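Local atomic coordinates of aminotransferase (Psychrobacter arcticus 273-4, PDB entry 3IF2), a protein that probably transfers amino groups between amino acids and keto acids, perhaps as a valine–pyruvate transaminase, using pyridoxal 5'-phosphate as cofactor. Residues L382-I393 / G429-L440. Sequence-based numbering, arbitrary orientation.
Sequences LYERLKAKGTLI and GIKVIGEVVREL
Among the flat groups, the guanidinium of Arg385 meets Leu440 obliquely, its NH1 4.2 Å from the methyl CD1, while its NE is held in a salt bridge by Asp381 just upstream. Inward from this pair the contact is largely apolar, a worked example of two helices packed mainly through leucine, isoleucine and valine side chains. Leu382 has its CG anti to the backbone N (chi1 -179°), which brings both methyls up against helix 429-440: CD1 lies 3.8 Å from Val436 CG1, and the side chains of Leu382 and Val437 cross at about a right angle, CD2 of the leucine 4.0 Å from CG2 of the valine. Leu386 sets CD2 over the helix backbone, 4.1 Å from Ile433 CA, with Val436 CG2 beside it, and turns CD1 to Ile433 CG1. Lys389 adds its aliphatic part, CD resting 3.9 Å from Val436 CG2.

Both segments belong to the C-terminal part of this class I/II aminotransferase, where they pack beside the sheet strand 367-372, whose Phe372 touches Leu382 and Val437. Helix 379-388 ends in a Schellman motif, Gly390 at C' with positive phi: Thr391 N bonds to Leu386 O and Gly390 N to Lys387 O. Leu386 O also takes Lys389 N, from the opposite face of its plane.

The turn delivers Thr391 to the other helix. Its CG2 sits 3.9 Å from Gly429 CA, while OG1, 3.8 Å from Val432 CB, is hydrogen-bonded to Asn35 ND2. A valine in its place would probably leave the Asn35 amide without this acceptor. Ile393 and Ile433 cross at a slant, CG2 of the first 4.0 Å from CD1 of the second.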
loop_
_atom_site.group_PDB
_atom_site.type_symbol
_atom_site.label_atom_id
_atom_site.label_comp_id
_atom_site.label_asym_id
_atom_site.label_seq_id
_atom_site.Cartn_x
_atom_site.Cartn_y
_atom_site.Cartn_z
ATOM N N LEU A 382 18.484 22.453 -19.198
ATOM C CA LEU A 382 17.608 23.573 -18.817
ATOM C C LEU A 382 17.126 23.395 -17.372
ATOM O O LEU A 382 17.187 24.324 -16.593
ATOM C CB LEU A 382 16.397 23.693 -19.756
ATOM C CG LEU A 382 15.378 24.815 -19.526
ATOM C CD1 LEU A 382 16.102 26.139 -19.482
ATOM C CD2 LEU A 382 14.279 24.808 -20.606
ATOM N N TYR A 383 16.675 22.194 -17.031
ATOM C CA TYR A 383 16.252 21.856 -15.657
ATOM C C TYR A 383 17.314 22.196 -14.599
ATOM O O TYR A 383 16.982 22.762 -13.563
ATOM C CB TYR A 383 15.835 20.379 -15.562
ATOM C CG TYR A 383 15.846 19.798 -14.170
ATOM C CD1 TYR A 383 14.754 19.958 -13.312
ATOM C CD2 TYR A 383 16.953 19.070 -13.705
ATOM C CE1 TYR A 383 14.770 19.415 -12.007
ATOM C CE2 TYR A 383 16.979 18.525 -12.407
ATOM C CZ TYR A 383 15.890 18.711 -11.570
ATOM O OH TYR A 383 15.932 18.180 -10.317
ATOM N N GLU A 384 18.575 21.858 -14.880
ATOM C CA GLU A 384 19.698 22.131 -13.961
ATOM C C GLU A 384 19.927 23.626 -13.785
ATOM O O GLU A 384 20.168 24.086 -12.671
ATOM C CB GLU A 384 21.008 21.462 -14.437
ATOM C CG GLU A 384 20.997 19.920 -14.466
ATOM C CD GLU A 384 20.929 19.235 -13.093
ATOM O OE1 GLU A 384 21.365 19.839 -12.085
ATOM O OE2 GLU A 384 20.454 18.068 -13.036
ATOM N N ARG A 385 19.855 24.373 -14.884
ATOM C CA ARG A 385 20.054 25.834 -14.852
ATOM C C ARG A 385 18.956 26.555 -14.088
ATOM O O ARG A 385 19.248 27.458 -13.300
ATOM C CB ARG A 385 20.167 26.405 -16.261
ATOM C CG ARG A 385 21.466 26.026 -16.944
ATOM C CD ARG A 385 21.359 26.240 -18.432
ATOM N NE ARG A 385 22.506 25.659 -19.130
ATOM C CZ ARG A 385 23.440 26.310 -19.830
ATOM N NH1 ARG A 385 23.403 27.636 -20.034
ATOM N NH2 ARG A 385 24.413 25.589 -20.388
ATOM N N LEU A 386 17.707 26.153 -14.335
ATOM C CA LEU A 386 16.540 26.690 -13.613
ATOM C C LEU A 386 16.610 26.326 -12.117
ATOM O O LEU A 386 16.334 27.186 -11.271
ATOM C CB LEU A 386 15.224 26.200 -14.236
ATOM C CG LEU A 386 14.911 26.606 -15.675
ATOM C CD1 LEU A 386 13.739 25.804 -16.212
ATOM C CD2 LEU A 386 14.648 28.095 -15.775
ATOM N N LYS A 387 17.002 25.080 -11.803
ATOM C CA LYS A 387 17.142 24.608 -10.396
ATOM C C LYS A 387 18.135 25.461 -9.596
ATOM O O LYS A 387 17.865 25.776 -8.427
ATOM C CB LYS A 387 17.519 23.113 -10.330
ATOM C CG LYS A 387 17.744 22.523 -8.907
ATOM C CD LYS A 387 17.685 20.974 -8.865
ATOM C CE LYS A 387 18.706 20.303 -9.802
ATOM N NZ LYS A 387 20.144 20.525 -9.456
ATOM N N ALA A 388 19.256 25.822 -10.236
ATOM C CA ALA A 388 20.286 26.704 -9.652
ATOM C C ALA A 388 19.795 28.163 -9.479
ATOM O O ALA A 388 20.401 28.903 -8.704
ATOM C CB ALA A 388 21.607 26.657 -10.482
ATOM N N LYS A 389 18.736 28.570 -10.212
ATOM C CA LYS A 389 18.080 29.900 -10.084
ATOM C C LYS A 389 16.715 29.822 -9.335
ATOM O O LYS A 389 15.846 30.701 -9.490
ATOM C CB LYS A 389 17.931 30.576 -11.465
ATOM C CG LYS A 389 19.262 30.725 -12.222
ATOM C CD LYS A 389 19.141 31.480 -13.560
ATOM C CE LYS A 389 19.322 32.993 -13.391
ATOM N NZ LYS A 389 20.731 33.407 -13.070
ATOM N N GLY A 390 16.529 28.769 -8.535
ATOM C CA GLY A 390 15.341 28.595 -7.711
ATOM C C GLY A 390 14.025 28.112 -8.305
ATOM O O GLY A 390 13.072 27.950 -7.541
ATOM N N THR A 391 13.947 27.883 -9.622
ATOM C CA THR A 391 12.704 27.415 -10.288
ATOM C C THR A 391 12.801 25.925 -10.710
ATOM O O THR A 391 13.731 25.529 -11.426
ATOM C CB THR A 391 12.345 28.322 -11.482
ATOM O OG1 THR A 391 12.142 29.652 -11.005
ATOM C CG2 THR A 391 11.065 27.869 -12.174
ATOM N N LEU A 392 11.830 25.112 -10.275
ATOM C CA LEU A 392 11.827 23.676 -10.548
ATOM C C LEU A 392 10.708 23.261 -11.482
ATOM O O LEU A 392 9.560 23.517 -11.193
ATOM C CB LEU A 392 11.756 22.872 -9.247
ATOM C CG LEU A 392 13.105 22.666 -8.528
ATOM C CD1 LEU A 392 13.722 23.971 -8.033
ATOM C CD2 LEU A 392 12.938 21.692 -7.361
ATOM N N ILE A 393 11.073 22.631 -12.599
ATOM C CA ILE A 393 10.144 22.052 -13.570
ATOM C C ILE A 393 10.594 20.594 -13.756
ATOM O O ILE A 393 11.501 20.161 -13.067
ATOM C CB ILE A 393 10.081 22.908 -14.880
ATOM C CG1 ILE A 393 11.448 23.092 -15.571
ATOM C CG2 ILE A 393 9.541 24.302 -14.553
ATOM C CD1 ILE A 393 12.042 21.863 -16.215
ATOM N N GLY A 429 8.030 32.024 -11.671
ATOM C CA GLY A 429 8.616 30.881 -12.366
ATOM C C GLY A 429 8.707 31.082 -13.860
ATOM O O GLY A 429 9.772 30.892 -14.435
ATOM N N ILE A 430 7.593 31.485 -14.474
ATOM C CA ILE A 430 7.548 31.753 -15.917
ATOM C C ILE A 430 8.475 32.930 -16.285
ATOM O O ILE A 430 9.107 32.884 -17.345
ATOM C CB ILE A 430 6.107 31.951 -16.428
ATOM C CG1 ILE A 430 5.346 30.636 -16.330
ATOM C CG2 ILE A 430 6.076 32.416 -17.886
ATOM C CD1 ILE A 430 3.880 30.790 -16.564
ATOM N N LYS A 431 8.578 33.947 -15.416
ATOM C CA LYS A 431 9.509 35.080 -15.635
ATOM C C LYS A 431 10.957 34.562 -15.805
ATOM O O LYS A 431 11.627 34.941 -16.761
ATOM C CB LYS A 431 9.435 36.118 -14.489
ATOM C CG LYS A 431 10.246 37.428 -14.685
ATOM C CD LYS A 431 10.168 38.301 -13.417
ATOM C CE LYS A 431 10.891 39.637 -13.542
ATOM N NZ LYS A 431 12.345 39.473 -13.853
ATOM N N VAL A 432 11.387 33.672 -14.898
ATOM C CA VAL A 432 12.739 33.071 -14.918
ATOM C C VAL A 432 12.894 32.136 -16.123
ATOM O O VAL A 432 13.920 32.188 -16.801
ATOM C CB VAL A 432 13.088 32.314 -13.586
ATOM C CG1 VAL A 432 14.506 31.724 -13.634
ATOM C CG2 VAL A 432 12.959 33.250 -12.386
ATOM N N ILE A 433 11.888 31.298 -16.382
ATOM C CA ILE A 433 11.861 30.428 -17.579
ATOM C C ILE A 433 12.014 31.263 -18.850
ATOM O O ILE A 433 12.767 30.889 -19.744
ATOM C CB ILE A 433 10.567 29.582 -17.679
ATOM C CG1 ILE A 433 10.548 28.485 -16.599
ATOM C CG2 ILE A 433 10.436 28.917 -19.065
ATOM C CD1 ILE A 433 9.199 27.814 -16.403
ATOM N N GLY A 434 11.338 32.408 -18.908
ATOM C CA GLY A 434 11.431 33.291 -20.053
ATOM C C GLY A 434 12.815 33.888 -20.244
ATOM O O GLY A 434 13.349 33.873 -21.356
ATOM N N GLU A 435 13.399 34.402 -19.160
ATOM C CA GLU A 435 14.722 35.034 -19.210
ATOM C C GLU A 435 15.789 34.035 -19.645
ATOM O O GLU A 435 16.494 34.287 -20.622
ATOM C CB GLU A 435 15.081 35.705 -17.871
ATOM C CG GLU A 435 14.304 37.025 -17.638
ATOM C CD GLU A 435 14.370 37.552 -16.204
ATOM O OE1 GLU A 435 14.320 36.736 -15.251
ATOM O OE2 GLU A 435 14.428 38.793 -16.028
ATOM N N VAL A 436 15.838 32.885 -18.971
ATOM C CA VAL A 436 16.832 31.844 -19.278
ATOM C C VAL A 436 16.740 31.348 -20.736
ATOM O O VAL A 436 17.771 31.312 -21.433
ATOM C CB VAL A 436 16.774 30.668 -18.263
ATOM C CG1 VAL A 436 17.680 29.510 -18.689
ATOM C CG2 VAL A 436 17.155 31.167 -16.864
ATOM N N VAL A 437 15.516 31.049 -21.189
ATOM C CA VAL A 437 15.273 30.524 -22.546
ATOM C C VAL A 437 15.522 31.554 -23.648
ATOM O O VAL A 437 16.113 31.223 -24.676
ATOM C CB VAL A 437 13.854 29.894 -22.685
ATOM C CG1 VAL A 437 13.526 29.567 -24.143
ATOM C CG2 VAL A 437 13.736 28.637 -21.807
ATOM N N ARG A 438 15.066 32.791 -23.451
ATOM C CA ARG A 438 15.320 33.852 -24.433
ATOM C C ARG A 438 16.821 34.070 -24.606
ATOM O O ARG A 438 17.299 34.155 -25.731
ATOM C CB ARG A 438 14.650 35.173 -24.048
ATOM C CG ARG A 438 13.131 35.238 -24.280
ATOM C CD ARG A 438 12.639 36.709 -24.277
ATOM N NE ARG A 438 13.104 37.457 -23.106
ATOM C CZ ARG A 438 12.552 37.452 -21.886
ATOM N NH1 ARG A 438 11.459 36.730 -21.601
ATOM N NH2 ARG A 438 13.123 38.180 -20.921
ATOM N N GLU A 439 17.544 34.120 -23.484
ATOM C CA GLU A 439 19.008 34.309 -23.458
ATOM C C GLU A 439 19.722 33.194 -24.255
ATOM O O GLU A 439 20.697 33.478 -24.965
ATOM C CB GLU A 439 19.491 34.405 -21.988
ATOM C CG GLU A 439 20.920 34.880 -21.732
ATOM C CD GLU A 439 22.003 33.844 -22.004
ATOM O OE1 GLU A 439 21.742 32.617 -21.953
ATOM O OE2 GLU A 439 23.148 34.261 -22.258
ATOM N N LEU A 440 19.231 31.952 -24.133
ATOM C CA LEU A 440 19.755 30.789 -24.879
ATOM C C LEU A 440 19.520 30.929 -26.384
ATOM O O LEU A 440 20.459 30.737 -27.169
ATOM C CB LEU A 440 19.156 29.451 -24.381
ATOM C CG LEU A 440 19.712 28.747 -23.123
ATOM C CD1 LEU A 440 20.316 29.698 -22.061
ATOM C CD2 LEU A 440 18.617 27.823 -22.513
#